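Local atomic coordinates of transcriptional regulator fur family (Xanthomonas campestris pv. campestris, PDB entry 7DH8), a protein that probably senses zinc and, in its zinc-loaded form, binds regulatory DNA as a transcription factor of the Fur family, controlling zinc uptake. Residues G161-A164 with K165-A168; L121-D124 with R125-S128. All coordinates share one frame; numbering follows the deposited sequence.

In the fold
Along the chain interaction 2 comes first and closes completely before interaction 1 begins, so the two lie in series and neither encloses the other. Residues 121-128 run off the end of strand 119-123, round a tight turn and toward strand 129-131. Helix 135-146 and strand 151-160 follow, and that strand brings residues 161-168 alongside the first turn, where the chain enters the short helix 164-168. Each contact contributes two cysteines to one zinc ion, which ties the turn between neighbouring strands to the C-terminal helix. Their centres are 8 Å apart, and both also touch the second subunit.

Interaction 1: G161-A164 with K165-A168; sequences GLCA and KCAA. With ZN (zinc ion), chain C.
Cys163 and Cys166 grip the zinc ion from one turn of chain, and Cys163 does so while capping a helix. From CB, which lies 3.5 Å from the zinc, the Cys163 side chain reaches its only further atom, SG, and that atom works twice. Cys163 SG binds the zinc at 2.4 Å and accepts a hydrogen bond from Cys166 N at 3.5 Å, with a nearly straight N-H...S angle of 165°. The first torsion makes this possible: at chi1 75° SG sits between the backbone N and the carbonyl carbon, folded back over the start of the helix. CB of Lys165 lies beside the same sulfur, while the rest of that lysine chain bends away.

Cys163 is thus the N-cap of helix 164-168 and the first cysteine of a CxxC pair at the start of that helix, one half of a Cys4 site that Cys123 and Cys126 complete. The bond from Cys166 N probably spreads some of the negative charge on the thiolate. Cys166 SG takes a different torsion, anti to its own carbonyl carbon, and also meets the zinc at 2.4 Å; Cys166 SG stands 3.8 Å from Cys163 SG as a neighbouring ligand.

Behind the metal the helix closes with backbone bonds: Ala167 N donates to Cys163 O at 2.9 Å, and Ala168 N to Ala164 O at 3.0 Å. Leu162 packs against the side of this turn, its CB 4.3 Å from Ala167 CB and its CD2 branch near Cys166 CB. Just before it the chain turns a corner at Gly161. Gly161 and Leu162 pair antiparallel with a strand of the second subunit, and Phe150 of that subunit packs on Cys163.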
# COMPACT_ATOMS: atom_id res chain seq x y z
N GLY A 161 -2.42 7.50 10.16
CA GLY A 161 -2.83 8.20 11.37
C GLY A 161 -2.10 9.53 11.42
O GLY A 161 -1.74 10.12 10.37
N LEU A 162 -1.80 9.98 12.64
CA LEU A 162 -1.20 11.29 12.86
C LEU A 162 0.12 11.16 13.61
O LEU A 162 0.18 10.46 14.64
CB LEU A 162 -2.13 12.19 13.65
CG LEU A 162 -3.46 12.54 12.94
CD1 LEU A 162 -4.41 13.34 13.87
CD2 LEU A 162 -3.23 13.25 11.58
N CYS A 163 1.15 11.87 13.14
CA CYS A 163 2.38 11.88 13.91
C CYS A 163 2.19 12.69 15.20
O CYS A 163 1.15 13.32 15.42
CB CYS A 163 3.51 12.43 13.06
SG CYS A 163 3.35 14.34 12.91
N ALA A 164 3.17 12.58 16.12
CA ALA A 164 3.03 13.24 17.42
C ALA A 164 2.78 14.73 17.26
O ALA A 164 1.97 15.30 17.99
CB ALA A 164 4.28 13.07 18.26
N LYS A 165 3.50 15.38 16.36
CA LYS A 165 3.32 16.85 16.20
C LYS A 165 1.89 17.18 15.81
O LYS A 165 1.26 18.07 16.39
CB LYS A 165 4.26 17.38 15.11
CG LYS A 165 5.63 17.70 15.53
CD LYS A 165 6.53 16.51 15.84
CE LYS A 165 7.97 17.01 15.90
NZ LYS A 165 8.31 17.59 14.55
N CYS A 166 1.35 16.47 14.81
CA CYS A 166 0.01 16.78 14.34
C CYS A 166 -1.05 16.38 15.36
O CYS A 166 -2.06 17.09 15.50
CB CYS A 166 -0.26 16.11 12.99
SG CYS A 166 0.75 16.76 11.58
N ALA A 167 -0.87 15.25 16.06
CA ALA A 167 -1.83 14.88 17.09
C ALA A 167 -1.88 15.90 18.21
O ALA A 167 -2.92 16.08 18.84
CB ALA A 167 -1.48 13.51 17.65
N ALA A 168 -0.76 16.56 18.49
CA ALA A 168 -0.74 17.55 19.56
C ALA A 168 -1.34 18.89 19.12
O ALA A 168 -1.85 19.61 19.96
CB ALA A 168 0.69 17.74 20.07
ZN ZN C . 2.15 14.91 10.95

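Interaction 2: L121-D124 with R125-S128; sequences LICD and RCHS. With ZN (zinc ion), chain C.
Cys123 and Cys126 hold the zinc ion through their sulfurs, Cys123 SG at 2.3 Å and Cys126 SG at 2.2 Å. Cys123 SG is the busier of the two. With chi1 at 177° the sulfur is directed away from its own amide and toward the amides of the turn. Within the turn Cys123 SG accepts hydrogen bonds from Arg125 N at 3.4 Å and Cys126 N at 3.6 Å, the second almost perfectly straight at 177°. These N-H groups probably ease the negative charge of the thiolate and fix where the sulfur points. Cys126 SG in turn takes a weak hydrogen bond from Ser128 N, two residues on. This pattern of amides directed at cysteine sulfurs is that of a zinc knuckle, here built on a CxxC sequence.

The backbone ties the ends together. Cys123 N donates to Ser128 O at 2.8 Å, and His127 N returns a weak bond to Cys123 O. His127 has positive phi, which lets the chain double back; its CA also makes a C-H...O contact with Cys123 O. A water joins the two limbs, donating to Leu121 O and hydrogen-bonded to Ser128 OG at 2.8 Å. Ser128 OG also lies 3.6 Å from Cys123 CB.

Weaker contacts form the outer layer. The CG2 branch of Ile122 comes alongside Ser128 O, while its CA gives that oxygen a C-H...O contact of 3.3 Å. One face of the His127 ring lies over Arg125 O, toward the rim of the ring.

Outside the turn, Lys58 NZ bonds to Cys126 O. Leu121 and Ile122 pair through their backbones with Val130 and Val159, so that strand 119-123 runs between strands 129-131 and 151-160, with Leu121 also packed on Ala145 of the second subunit.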
# COMPACT_ATOMS: atom_id res chain seq x y z
N LEU A 121 5.38 4.49 9.25
CA LEU A 121 4.35 5.33 9.83
C LEU A 121 4.21 6.55 8.94
O LEU A 121 5.17 7.30 8.78
CB LEU A 121 4.72 5.77 11.25
CG LEU A 121 5.16 4.65 12.23
CD1 LEU A 121 5.63 5.22 13.53
CD2 LEU A 121 4.01 3.62 12.38
N ILE A 122 3.05 6.76 8.36
CA ILE A 122 2.87 7.85 7.41
C ILE A 122 1.79 8.75 7.95
O ILE A 122 0.66 8.32 8.16
CB ILE A 122 2.52 7.32 6.00
CG1 ILE A 122 3.61 6.40 5.50
CG2 ILE A 122 2.40 8.52 4.96
CD1 ILE A 122 3.15 5.63 4.15
N CYS A 123 2.14 10.01 8.26
CA CYS A 123 1.16 10.88 8.88
C CYS A 123 0.17 11.29 7.80
O CYS A 123 0.58 11.73 6.73
CB CYS A 123 1.83 12.12 9.49
SG CYS A 123 0.67 13.26 10.20
N ASP A 124 -1.12 11.21 8.11
CA ASP A 124 -2.15 11.63 7.18
C ASP A 124 -2.10 13.13 6.91
O ASP A 124 -2.53 13.56 5.84
CB ASP A 124 -3.53 11.28 7.72
CG ASP A 124 -3.78 9.77 7.80
OD1 ASP A 124 -3.06 8.97 7.15
OD2 ASP A 124 -4.73 9.39 8.53
N ARG A 125 -1.65 13.94 7.86
CA ARG A 125 -1.83 15.40 7.72
C ARG A 125 -0.58 16.08 7.14
O ARG A 125 -0.67 16.84 6.18
CB ARG A 125 -2.22 15.97 9.08
CG ARG A 125 -2.37 17.56 9.08
CD ARG A 125 -3.10 18.05 10.32
NE ARG A 125 -4.28 17.25 10.57
CZ ARG A 125 -4.72 16.99 11.80
NH1 ARG A 125 -4.06 17.50 12.82
NH2 ARG A 125 -5.80 16.21 11.99
N CYS A 126 0.61 15.79 7.67
CA CYS A 126 1.83 16.46 7.25
C CYS A 126 2.65 15.61 6.29
O CYS A 126 3.67 16.11 5.76
CB CYS A 126 2.69 16.82 8.48
SG CYS A 126 3.56 15.43 9.30
N HIS A 127 2.24 14.35 6.09
CA HIS A 127 2.78 13.39 5.11
C HIS A 127 4.19 12.92 5.46
O HIS A 127 4.84 12.31 4.61
CB HIS A 127 2.77 13.96 3.68
CG HIS A 127 1.48 14.65 3.32
ND1 HIS A 127 1.39 15.99 3.01
CD2 HIS A 127 0.20 14.18 3.30
CE1 HIS A 127 0.12 16.32 2.81
NE2 HIS A 127 -0.62 15.23 2.96
N SER A 128 4.70 13.19 6.67
CA SER A 128 5.98 12.59 7.04
C SER A 128 5.85 11.06 7.02
O SER A 128 4.76 10.51 7.26
CB SER A 128 6.42 12.99 8.46
OG SER A 128 5.45 12.50 9.40
ZN ZN C . 2.15 14.91 10.95
O HOH W 1 5.24 9.90 10.45